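Local coordinates for VAO-type flavoprotein oxidase VAO615 (Myceliophthora thermophila, PDB 6F72) that probably works as an oxidase on a substrate still unidentified, using a bicovalently attached FAD that, once reduced, reacts rapidly with molecular oxygen, at residues D158-S163 / V554-G559; P411-R416 / L517-H522; V148-K153 / L169-H174. One frame throughout, in Å; residues are numbered along the deposited sequence.

Contact 1. Residues D158-S163 / V554-G559; sequences DYLGKS and VKTGVG. With FAD (flavin-adenine dinucleotide), chain E.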
# COMPACT_ATOMS: atom_id res chain seq x y z
N ASP A 158 0.63 -6.17 1.50
CA ASP A 158 1.47 -5.48 2.50
C ASP A 158 2.96 -5.78 2.44
O ASP A 158 3.37 -6.93 2.65
CB ASP A 158 1.00 -5.65 3.94
CG ASP A 158 1.58 -4.57 4.85
OD1 ASP A 158 1.07 -3.42 4.85
OD2 ASP A 158 2.57 -4.88 5.55
N TYR A 159 3.75 -4.73 2.23
CA TYR A 159 5.20 -4.86 2.12
C TYR A 159 5.87 -5.26 3.43
O TYR A 159 6.99 -5.74 3.41
CB TYR A 159 5.84 -3.58 1.55
CG TYR A 159 5.49 -3.30 0.11
CD1 TYR A 159 5.92 -4.15 -0.91
CD2 TYR A 159 4.73 -2.18 -0.24
CE1 TYR A 159 5.59 -3.90 -2.25
CE2 TYR A 159 4.40 -1.92 -1.57
CZ TYR A 159 4.83 -2.78 -2.57
OH TYR A 159 4.52 -2.53 -3.89
N LEU A 160 5.17 -5.08 4.54
CA LEU A 160 5.75 -5.30 5.87
C LEU A 160 5.22 -6.58 6.51
O LEU A 160 5.49 -6.85 7.68
CB LEU A 160 5.54 -4.05 6.78
CG LEU A 160 6.08 -2.64 6.44
CD1 LEU A 160 5.25 -1.86 5.43
CD2 LEU A 160 6.24 -1.79 7.70
N GLY A 161 4.48 -7.38 5.73
CA GLY A 161 3.92 -8.63 6.25
C GLY A 161 2.77 -8.46 7.23
O GLY A 161 2.37 -9.43 7.91
N LYS A 162 2.21 -7.25 7.29
CA LYS A 162 1.18 -6.91 8.28
C LYS A 162 -0.16 -7.66 8.09
O LYS A 162 -1.02 -7.66 8.98
CB LYS A 162 1.00 -5.38 8.37
CG LYS A 162 2.28 -4.65 8.81
CD LYS A 162 2.28 -3.16 8.45
CE LYS A 162 1.11 -2.39 9.08
NZ LYS A 162 1.02 -1.02 8.51
N SER A 163 -0.31 -8.34 6.95
CA SER A 163 -1.48 -9.16 6.67
C SER A 163 -1.26 -10.70 6.66
O SER A 163 -2.11 -11.42 6.16
CB SER A 163 -2.18 -8.65 5.41
OG SER A 163 -1.35 -8.75 4.27
N VAL A 554 -0.26 -5.48 14.39
CA VAL A 554 0.51 -5.48 13.14
C VAL A 554 1.91 -4.96 13.46
O VAL A 554 2.05 -4.07 14.30
CB VAL A 554 -0.15 -4.65 11.99
CG1 VAL A 554 -1.41 -5.32 11.43
CG2 VAL A 554 -0.47 -3.22 12.43
N LYS A 555 2.92 -5.51 12.79
CA LYS A 555 4.30 -5.04 12.92
C LYS A 555 4.36 -3.59 12.45
O LYS A 555 3.79 -3.25 11.41
CB LYS A 555 5.27 -5.91 12.09
CG LYS A 555 6.76 -5.57 12.26
CD LYS A 555 7.27 -5.97 13.65
CE LYS A 555 8.76 -5.69 13.85
NZ LYS A 555 9.58 -6.45 12.86
N THR A 556 5.03 -2.76 13.26
CA THR A 556 5.09 -1.29 13.12
C THR A 556 3.74 -0.56 13.26
O THR A 556 3.65 0.63 12.94
CB THR A 556 5.81 -0.79 11.83
OG1 THR A 556 4.94 -0.86 10.70
CG2 THR A 556 7.15 -1.53 11.57
N GLY A 557 2.73 -1.26 13.77
CA GLY A 557 1.42 -0.64 14.01
C GLY A 557 1.36 0.14 15.31
O GLY A 557 2.16 -0.10 16.23
N VAL A 558 0.40 1.07 15.41
CA VAL A 558 0.20 1.78 16.67
C VAL A 558 -0.14 0.75 17.75
O VAL A 558 -1.04 -0.07 17.58
CB VAL A 558 -0.92 2.86 16.57
CG1 VAL A 558 -1.22 3.48 17.93
CG2 VAL A 558 -0.56 3.93 15.55
N GLY A 559 0.62 0.79 18.85
CA GLY A 559 0.38 -0.08 19.99
C GLY A 559 0.87 -1.51 19.80
O GLY A 559 0.51 -2.40 20.58
PA FAD E . -3.32 -5.88 2.80
O1A FAD E . -1.94 -6.47 2.93
O2A FAD E . -4.45 -6.87 2.66
O5B FAD E . -3.57 -4.93 4.07
C5B FAD E . -2.58 -4.04 4.56
C4B FAD E . -2.78 -3.73 6.04
O4B FAD E . -4.09 -3.19 6.24
C3B FAD E . -2.67 -4.93 6.96
O3B FAD E . -2.06 -4.47 8.17
C2B FAD E . -4.10 -5.34 7.23
O2B FAD E . -4.25 -5.95 8.52
C1B FAD E . -4.84 -4.02 7.15
N9A FAD E . -6.22 -4.11 6.63
C8A FAD E . -6.57 -4.25 5.33
N7A FAD E . -7.92 -4.25 5.19
C5A FAD E . -8.45 -4.10 6.42
C6A FAD E . -9.82 -4.02 6.98
N6A FAD E . -10.88 -4.13 6.15
N1A FAD E . -9.95 -3.87 8.31
C2A FAD E . -8.89 -3.78 9.14
N3A FAD E . -7.61 -3.83 8.69
C4A FAD E . -7.33 -3.99 7.37
N1 FAD E . 0.41 2.76 -1.97
C2 FAD E . 0.24 4.05 -2.37
O2 FAD E . 0.03 4.93 -1.50
N3 FAD E . 0.30 4.41 -3.67
C4 FAD E . 0.53 3.54 -4.67
O4 FAD E . 0.58 3.92 -5.86
C4X FAD E . 0.71 2.12 -4.32
N5 FAD E . 0.93 1.17 -5.26
C5X FAD E . 1.10 -0.14 -4.93
C6 FAD E . 1.33 -1.11 -5.93
C7 FAD E . 1.49 -2.46 -5.56
C7M FAD E . 1.74 -3.48 -6.66
C8 FAD E . 1.41 -2.87 -4.11
C8M FAD E . 1.48 -4.31 -3.62
C9 FAD E . 1.19 -1.90 -3.14
C9A FAD E . 1.03 -0.55 -3.49
N10 FAD E . 0.78 0.42 -2.49
C10 FAD E . 0.63 1.77 -2.87
C1' FAD E . 0.76 0.03 -1.08
C2' FAD E . -0.56 -0.05 -0.37
O2' FAD E . -1.00 1.29 -0.13
C3' FAD E . -0.26 -0.76 0.94
O3' FAD E . 0.50 -1.97 0.71
C4' FAD E . -1.54 -1.09 1.70
O4' FAD E . -1.21 -1.54 3.01
C5' FAD E . -2.40 -2.10 0.94
O5' FAD E . -3.54 -2.48 1.70
P FAD E . -4.41 -3.75 1.25
O1P FAD E . -4.69 -3.64 -0.22
O2P FAD E . -5.51 -3.86 2.27
O3P FAD E . -3.36 -4.95 1.49
O HOH W 1 3.44 0.35 8.76
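K162 lays its aliphatic chain against the type II turn at V554-G557, and this is where the two loops pack most tightly. K162 CG sits 3.3 Å from K555 O; CD lies beside the same carbonyl, and the bend at chi3 (60°) keeps CE there too. K162 CE meets V554 CG2 at 3.8 Å. L160 crosses T556 at about a right angle, its CD2 3.4 Å from T556 OG1. The other side is looser: no direct hydrogen bond joins the segments, and one water accepts from K162 NZ (2.8 Å) while donating to T556 OG1. K555, partly exposed, leads away to H522 O. D158 OD2 accepts from L160 N at 2.8 Å, making an Asx turn. From the opposite face of the carboxylate, K162 N donates to D158 OD2 at 3.0 Å. With an alanine at D158, those two N-H groups would probably lose their shared acceptor and the turn presenting K162 to V554 would be freer to move. D158 N and S163 OG both donate to FAD O1A, the latter at 2.7 Å. Thus polar groups of 158-163 grip the diphosphate, whereas 554-559 joins that loop by van der Waals packing, partly against oxygens, and a water.

Contact 2. Residues P411-R416 / L517-H522; sequences PFTNSR and LNEANH. With FAD (flavin-adenine dinucleotide), chain E.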
# COMPACT_ATOMS: atom_id res chain seq x y z
N PRO A 411 9.60 -6.93 -2.80
CA PRO A 411 9.38 -7.15 -1.36
C PRO A 411 10.29 -6.35 -0.41
O PRO A 411 10.17 -6.48 0.83
CB PRO A 411 9.68 -8.64 -1.20
CG PRO A 411 10.68 -8.92 -2.26
CD PRO A 411 10.28 -8.07 -3.43
N PHE A 412 11.21 -5.58 -0.98
CA PHE A 412 12.11 -4.71 -0.22
C PHE A 412 11.86 -3.25 -0.60
O PHE A 412 12.76 -2.55 -1.08
CB PHE A 412 13.58 -5.12 -0.42
CG PHE A 412 13.83 -6.61 -0.31
CD1 PHE A 412 13.77 -7.26 0.93
CD2 PHE A 412 14.11 -7.36 -1.45
CE1 PHE A 412 13.99 -8.64 1.02
CE2 PHE A 412 14.33 -8.73 -1.37
CZ PHE A 412 14.28 -9.37 -0.13
N THR A 413 10.62 -2.80 -0.38
CA THR A 413 10.18 -1.46 -0.72
C THR A 413 10.47 -0.54 0.45
O THR A 413 10.12 -0.84 1.60
CB THR A 413 8.68 -1.42 -1.13
OG1 THR A 413 8.49 -2.11 -2.38
CG2 THR A 413 8.17 0.01 -1.30
N ASN A 414 11.15 0.56 0.16
CA ASN A 414 11.38 1.63 1.15
C ASN A 414 10.80 2.91 0.60
O ASN A 414 10.40 2.95 -0.57
CB ASN A 414 12.88 1.75 1.43
CG ASN A 414 13.51 0.40 1.72
OD1 ASN A 414 13.40 -0.13 2.83
ND2 ASN A 414 14.15 -0.18 0.71
N SER A 415 10.74 3.96 1.43
CA SER A 415 10.18 5.22 0.99
C SER A 415 10.69 6.42 1.76
O SER A 415 11.08 6.35 2.94
CB SER A 415 8.64 5.21 1.08
OG SER A 415 8.23 5.01 2.42
N ARG A 416 10.65 7.55 1.08
CA ARG A 416 10.78 8.81 1.76
C ARG A 416 9.75 9.76 1.18
O ARG A 416 9.58 9.82 -0.05
CB ARG A 416 12.22 9.34 1.61
CG ARG A 416 12.59 10.39 2.65
CD ARG A 416 12.77 9.82 4.05
NE ARG A 416 13.18 10.90 4.93
CZ ARG A 416 13.10 10.91 6.26
NH1 ARG A 416 12.58 9.88 6.92
NH2 ARG A 416 13.53 11.99 6.92
N LEU A 517 4.27 4.85 5.92
CA LEU A 517 4.08 3.59 6.69
C LEU A 517 3.69 2.40 5.82
O LEU A 517 3.88 1.23 6.22
CB LEU A 517 3.09 3.79 7.85
CG LEU A 517 1.59 3.98 7.56
CD1 LEU A 517 0.89 2.63 7.31
CD2 LEU A 517 0.88 4.76 8.67
N ASN A 518 3.11 2.70 4.65
CA ASN A 518 2.67 1.68 3.71
C ASN A 518 3.81 1.09 2.88
O ASN A 518 3.71 -0.04 2.42
CB ASN A 518 1.57 2.21 2.78
CG ASN A 518 0.15 1.98 3.33
OD1 ASN A 518 -0.13 0.99 4.00
ND2 ASN A 518 -0.75 2.91 3.03
N GLU A 519 4.89 1.86 2.71
CA GLU A 519 5.99 1.44 1.84
C GLU A 519 7.30 1.56 2.61
O GLU A 519 8.03 2.53 2.46
CB GLU A 519 6.00 2.25 0.54
CG GLU A 519 4.67 2.17 -0.21
CD GLU A 519 4.72 2.83 -1.58
OE1 GLU A 519 5.26 3.95 -1.70
OE2 GLU A 519 4.19 2.22 -2.53
N ALA A 520 7.54 0.60 3.49
CA ALA A 520 8.75 0.54 4.30
C ALA A 520 9.16 -0.92 4.51
O ALA A 520 8.42 -1.84 4.13
CB ALA A 520 8.53 1.21 5.63
N ASN A 521 10.34 -1.12 5.10
CA ASN A 521 10.80 -2.42 5.51
C ASN A 521 10.35 -2.72 6.93
O ASN A 521 10.43 -1.86 7.79
CB ASN A 521 12.33 -2.47 5.42
CG ASN A 521 12.87 -3.88 5.56
OD1 ASN A 521 12.97 -4.40 6.67
ND2 ASN A 521 13.23 -4.49 4.45
N HIS A 522 9.91 -3.96 7.17
CA HIS A 522 9.48 -4.42 8.51
C HIS A 522 10.54 -4.43 9.61
O HIS A 522 10.20 -4.52 10.80
CB HIS A 522 8.90 -5.83 8.41
CG HIS A 522 9.93 -6.88 8.08
ND1 HIS A 522 10.04 -8.06 8.78
CD2 HIS A 522 10.89 -6.91 7.12
CE1 HIS A 522 11.01 -8.79 8.26
NE2 HIS A 522 11.54 -8.11 7.25
PA FAD E . -3.32 -5.88 2.80
O1A FAD E . -1.94 -6.47 2.93
O2A FAD E . -4.45 -6.87 2.66
O5B FAD E . -3.57 -4.93 4.07
C5B FAD E . -2.58 -4.04 4.56
C4B FAD E . -2.78 -3.73 6.04
O4B FAD E . -4.09 -3.19 6.24
C3B FAD E . -2.67 -4.93 6.96
O3B FAD E . -2.06 -4.47 8.17
C2B FAD E . -4.10 -5.34 7.23
O2B FAD E . -4.25 -5.95 8.52
C1B FAD E . -4.84 -4.02 7.15
N9A FAD E . -6.22 -4.11 6.63
C8A FAD E . -6.57 -4.25 5.33
N7A FAD E . -7.92 -4.25 5.19
C5A FAD E . -8.45 -4.10 6.42
C6A FAD E . -9.82 -4.02 6.98
N6A FAD E . -10.88 -4.13 6.15
N1A FAD E . -9.95 -3.87 8.31
C2A FAD E . -8.89 -3.78 9.14
N3A FAD E . -7.61 -3.83 8.69
C4A FAD E . -7.33 -3.99 7.37
N1 FAD E . 0.41 2.76 -1.97
C2 FAD E . 0.24 4.05 -2.37
O2 FAD E . 0.03 4.93 -1.50
N3 FAD E . 0.30 4.41 -3.67
C4 FAD E . 0.53 3.54 -4.67
O4 FAD E . 0.58 3.92 -5.86
C4X FAD E . 0.71 2.12 -4.32
N5 FAD E . 0.93 1.17 -5.26
C5X FAD E . 1.10 -0.14 -4.93
C6 FAD E . 1.33 -1.11 -5.93
C7 FAD E . 1.49 -2.46 -5.56
C7M FAD E . 1.74 -3.48 -6.66
C8 FAD E . 1.41 -2.87 -4.11
C8M FAD E . 1.48 -4.31 -3.62
C9 FAD E . 1.19 -1.90 -3.14
C9A FAD E . 1.03 -0.55 -3.49
N10 FAD E . 0.78 0.42 -2.49
C10 FAD E . 0.63 1.77 -2.87
C1' FAD E . 0.76 0.03 -1.08
C2' FAD E . -0.56 -0.05 -0.37
O2' FAD E . -1.00 1.29 -0.13
C3' FAD E . -0.26 -0.76 0.94
O3' FAD E . 0.50 -1.97 0.71
C4' FAD E . -1.54 -1.09 1.70
O4' FAD E . -1.21 -1.54 3.01
C5' FAD E . -2.40 -2.10 0.94
O5' FAD E . -3.54 -2.48 1.70
P FAD E . -4.41 -3.75 1.25
O1P FAD E . -4.69 -3.64 -0.22
O2P FAD E . -5.51 -3.86 2.27
O3P FAD E . -3.36 -4.95 1.49
O HOH W 2 9.64 -3.70 2.39
O HOH W 3 12.27 0.94 4.91
O HOH W 4 12.58 -2.71 2.32
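T413 and E519 meet obliquely, aliphatic part to aliphatic part, with T413 CG2 3.6 Å from E519 CB. The threonine's CG2 lies anti to its own backbone nitrogen, which brings the methyl to E519 while OG1 is used on F410 O. Two residues on, S415 points toward the other segment, and its OG donates to E519 O in a very short hydrogen bond of 2.5 Å, the direct polar link between the two segments. N414 and N521 illustrate a different mode, lying side by side and pointing the same way, their amide planes only 13° apart. Water rather than direct bonding couples them: N414 OD1 accepts from one water at 2.6 Å that is in turn held by N521 N, and can accept from a second, which accepts a hydrogen bond from N521 ND2 at 2.9 Å. The N521 amide is also fixed from outside, by L523 N at OD1 and by D495 at ND2. Held in this way, the 517-522 loop presents two consecutive side chains to the cofactor. N518 OD1 accepts from FAD O4' at 2.9 Å, and E519, extended beyond CG, carries OE2 over the flavin ring to within 3.6 Å of FAD C10. Such a meeting is typical of the VAO fold, where the antiparallel sheet of the substrate domain, here through its outermost strand 412-419, backs a loop lining the flavin site.

Contact 3. Residues V148-K153 / L169-H174; sequences VRIVIK and LSLWMH. With FAD (flavin-adenine dinucleotide), chain E.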
# COMPACT_ATOMS: atom_id res chain seq x y z
N VAL A 148 -6.26 -17.12 20.23
CA VAL A 148 -5.70 -17.15 18.87
C VAL A 148 -5.40 -15.73 18.39
O VAL A 148 -6.21 -14.80 18.58
CB VAL A 148 -6.64 -17.89 17.88
CG1 VAL A 148 -6.14 -17.82 16.45
CG2 VAL A 148 -6.80 -19.36 18.28
N ARG A 149 -4.22 -15.56 17.78
CA ARG A 149 -3.86 -14.33 17.07
C ARG A 149 -4.81 -14.05 15.90
O ARG A 149 -5.01 -14.89 15.02
CB ARG A 149 -2.42 -14.41 16.57
CG ARG A 149 -1.90 -13.15 15.89
CD ARG A 149 -0.55 -13.42 15.23
NE ARG A 149 -0.26 -12.36 14.27
CZ ARG A 149 0.91 -12.13 13.68
NH1 ARG A 149 1.96 -12.91 13.93
NH2 ARG A 149 1.02 -11.11 12.84
N ILE A 150 -5.39 -12.86 15.91
CA ILE A 150 -6.15 -12.36 14.77
C ILE A 150 -5.20 -11.71 13.77
O ILE A 150 -4.31 -10.95 14.15
CB ILE A 150 -7.28 -11.39 15.21
CG1 ILE A 150 -8.45 -12.19 15.83
CG2 ILE A 150 -7.76 -10.51 14.05
CD1 ILE A 150 -9.29 -12.99 14.84
N VAL A 151 -5.41 -12.04 12.51
CA VAL A 151 -4.75 -11.35 11.42
C VAL A 151 -5.86 -10.80 10.56
O VAL A 151 -6.95 -11.38 10.51
CB VAL A 151 -3.80 -12.32 10.64
CG1 VAL A 151 -3.78 -12.04 9.14
CG2 VAL A 151 -2.40 -12.26 11.21
N ILE A 152 -5.60 -9.69 9.89
CA ILE A 152 -6.55 -9.14 8.94
C ILE A 152 -5.91 -9.07 7.56
O ILE A 152 -4.87 -8.45 7.38
CB ILE A 152 -7.12 -7.76 9.39
CG1 ILE A 152 -7.71 -7.85 10.80
CG2 ILE A 152 -8.18 -7.27 8.40
CD1 ILE A 152 -7.94 -6.50 11.49
N LYS A 153 -6.55 -9.69 6.57
CA LYS A 153 -6.01 -9.68 5.22
C LYS A 153 -7.07 -9.30 4.22
O LYS A 153 -8.16 -9.86 4.21
CB LYS A 153 -5.36 -11.04 4.82
CG LYS A 153 -4.62 -10.93 3.48
CD LYS A 153 -4.24 -12.24 2.82
CE LYS A 153 -5.37 -12.76 1.95
NZ LYS A 153 -4.87 -13.50 0.76
N LEU A 169 -5.64 -16.93 13.04
CA LEU A 169 -6.94 -16.88 12.39
C LEU A 169 -7.02 -15.56 11.65
O LEU A 169 -6.87 -14.49 12.27
CB LEU A 169 -8.06 -16.99 13.43
CG LEU A 169 -9.51 -16.98 12.92
CD1 LEU A 169 -9.80 -18.25 12.14
CD2 LEU A 169 -10.47 -16.82 14.08
N SER A 170 -7.24 -15.62 10.34
CA SER A 170 -7.24 -14.42 9.50
C SER A 170 -8.65 -13.99 9.11
O SER A 170 -9.46 -14.81 8.68
CB SER A 170 -6.39 -14.62 8.24
OG SER A 170 -6.59 -13.57 7.30
N LEU A 171 -8.93 -12.70 9.27
CA LEU A 171 -10.18 -12.12 8.81
C LEU A 171 -9.94 -11.68 7.39
O LEU A 171 -9.24 -10.70 7.13
CB LEU A 171 -10.64 -10.97 9.71
CG LEU A 171 -10.75 -11.33 11.19
CD1 LEU A 171 -10.94 -10.09 12.05
CD2 LEU A 171 -11.86 -12.35 11.42
N TRP A 172 -10.51 -12.45 6.47
CA TRP A 172 -10.25 -12.25 5.06
C TRP A 172 -11.38 -11.43 4.49
O TRP A 172 -12.50 -11.91 4.38
CB TRP A 172 -10.10 -13.61 4.35
CG TRP A 172 -9.74 -13.55 2.89
CD1 TRP A 172 -8.83 -12.73 2.31
CD2 TRP A 172 -10.24 -14.40 1.84
NE1 TRP A 172 -8.74 -12.98 0.96
CE2 TRP A 172 -9.59 -14.01 0.64
CE3 TRP A 172 -11.17 -15.45 1.80
CZ2 TRP A 172 -9.84 -14.62 -0.60
CZ3 TRP A 172 -11.43 -16.07 0.56
CH2 TRP A 172 -10.76 -15.64 -0.62
N MET A 173 -11.06 -10.19 4.12
CA MET A 173 -12.02 -9.15 3.78
C MET A 173 -12.22 -8.98 2.28
O MET A 173 -13.07 -8.18 1.86
CB MET A 173 -11.55 -7.78 4.34
CG MET A 173 -11.06 -7.83 5.78
SD MET A 173 -12.24 -8.62 6.91
CE MET A 173 -13.46 -7.32 6.97
N HIS A 174 -11.44 -9.73 1.51
CA HIS A 174 -11.37 -9.64 0.04
C HIS A 174 -12.69 -9.66 -0.71
O HIS A 174 -12.81 -9.03 -1.77
CB HIS A 174 -10.47 -10.79 -0.48
CG HIS A 174 -10.39 -10.88 -1.98
ND1 HIS A 174 -9.96 -9.84 -2.77
CD2 HIS A 174 -10.64 -11.91 -2.82
CE1 HIS A 174 -9.99 -10.21 -4.04
NE2 HIS A 174 -10.39 -11.47 -4.09
PA FAD E . -3.32 -5.88 2.80
O1A FAD E . -1.94 -6.47 2.93
O2A FAD E . -4.45 -6.87 2.66
O5B FAD E . -3.57 -4.93 4.07
C5B FAD E . -2.58 -4.04 4.56
C4B FAD E . -2.78 -3.73 6.04
O4B FAD E . -4.09 -3.19 6.24
C3B FAD E . -2.67 -4.93 6.96
O3B FAD E . -2.06 -4.47 8.17
C2B FAD E . -4.10 -5.34 7.23
O2B FAD E . -4.25 -5.95 8.52
C1B FAD E . -4.84 -4.02 7.15
N9A FAD E . -6.22 -4.11 6.63
C8A FAD E . -6.57 -4.25 5.33
N7A FAD E . -7.92 -4.25 5.19
C5A FAD E . -8.45 -4.10 6.42
C6A FAD E . -9.82 -4.02 6.98
N6A FAD E . -10.88 -4.13 6.15
N1A FAD E . -9.95 -3.87 8.31
C2A FAD E . -8.89 -3.78 9.14
N3A FAD E . -7.61 -3.83 8.69
C4A FAD E . -7.33 -3.99 7.37
N1 FAD E . 0.41 2.76 -1.97
C2 FAD E . 0.24 4.05 -2.37
O2 FAD E . 0.03 4.93 -1.50
N3 FAD E . 0.30 4.41 -3.67
C4 FAD E . 0.53 3.54 -4.67
O4 FAD E . 0.58 3.92 -5.86
C4X FAD E . 0.71 2.12 -4.32
N5 FAD E . 0.93 1.17 -5.26
C5X FAD E . 1.10 -0.14 -4.93
C6 FAD E . 1.33 -1.11 -5.93
C7 FAD E . 1.49 -2.46 -5.56
C7M FAD E . 1.74 -3.48 -6.66
C8 FAD E . 1.41 -2.87 -4.11
C8M FAD E . 1.48 -4.31 -3.62
C9 FAD E . 1.19 -1.90 -3.14
C9A FAD E . 1.03 -0.55 -3.49
N10 FAD E . 0.78 0.42 -2.49
C10 FAD E . 0.63 1.77 -2.87
C1' FAD E . 0.76 0.03 -1.08
C2' FAD E . -0.56 -0.05 -0.37
O2' FAD E . -1.00 1.29 -0.13
C3' FAD E . -0.26 -0.76 0.94
O3' FAD E . 0.50 -1.97 0.71
C4' FAD E . -1.54 -1.09 1.70
O4' FAD E . -1.21 -1.54 3.01
C5' FAD E . -2.40 -2.10 0.94
O5' FAD E . -3.54 -2.48 1.70
P FAD E . -4.41 -3.75 1.25
O1P FAD E . -4.69 -3.64 -0.22
O2P FAD E . -5.51 -3.86 2.27
O3P FAD E . -3.36 -4.95 1.49
O HOH W 5 -6.64 -11.59 -0.69
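V151 and L171 lie at the heart of a parallel strand pair in the FAD-binding PCMH-type fold, strand 150-153 forming the edge of a four-stranded mixed sheet. Five backbone hydrogen bonds zip the pair from R149 O to M173 N, and that of L171 N to V151 O is the shortest at 2.7 Å. I150, I152, L169 and L171 share one face of the sheet. There L171 CD1 packs 3.8 Å from I150 CG2 and also against I152 CG1, while helix 133-146 covers part of this face, A143 against I150 and A139 against both leucines. That helix links strand 126-129 to strand 150-153 in a beta-alpha-beta crossover, with strand 169-172 inserted between the two. The adenosine part of the cofactor meets I152 and M173, at the C-terminal ends of the strands. I152 CG2 touches the adenine 3.5 Å from FAD C4A, I152 O accepts from FAD O2B at 2.8 Å, and M173 CG lies near FAD N6A. The opposite face bears V151, S170, K153 and W172, and K153 shows how one long side chain can join several neighbours. Its CB rests 3.8 Å from S170 OG. With CG anti to the backbone N (chi1 -171°), CG faces FAD O2A loosely, and the chain bends at chi3 and chi4, so that CE lies obliquely to the indole of W172, 3.5 Å from CD1, the two side chains running the same way. The ammonium NZ, at the tip, gives hydrogen bonds to the backbone oxygens of D97 and A94, which probably offset the cost of burying it. It also donates, at 3.0 Å, to a water lying in the indole plane, and W172 NE1 donates to that same water, likewise at 3.0 Å.

In the fold
The three contacts show how distant parts of a chain can converge on one cofactor, for all touch FAD. The centre of contact 1 lies about 11 Å from that of contact 2 and 13 Å from that of contact 3, whereas contacts 2 and 3 are about 22 Å apart and do not touch. Contact 3 closes first, over 15 residues; the 158-163 loop of contact 1 leaves its first strand and leads to its second, so these two cross. Contact 2 is nested within the loop that contact 1 closes. Contact 3 of the FAD-binding region thus meets the adenine end and the 517-522 loop, backed by strand 412-419, reaches the flavin, with contact 1 joining them.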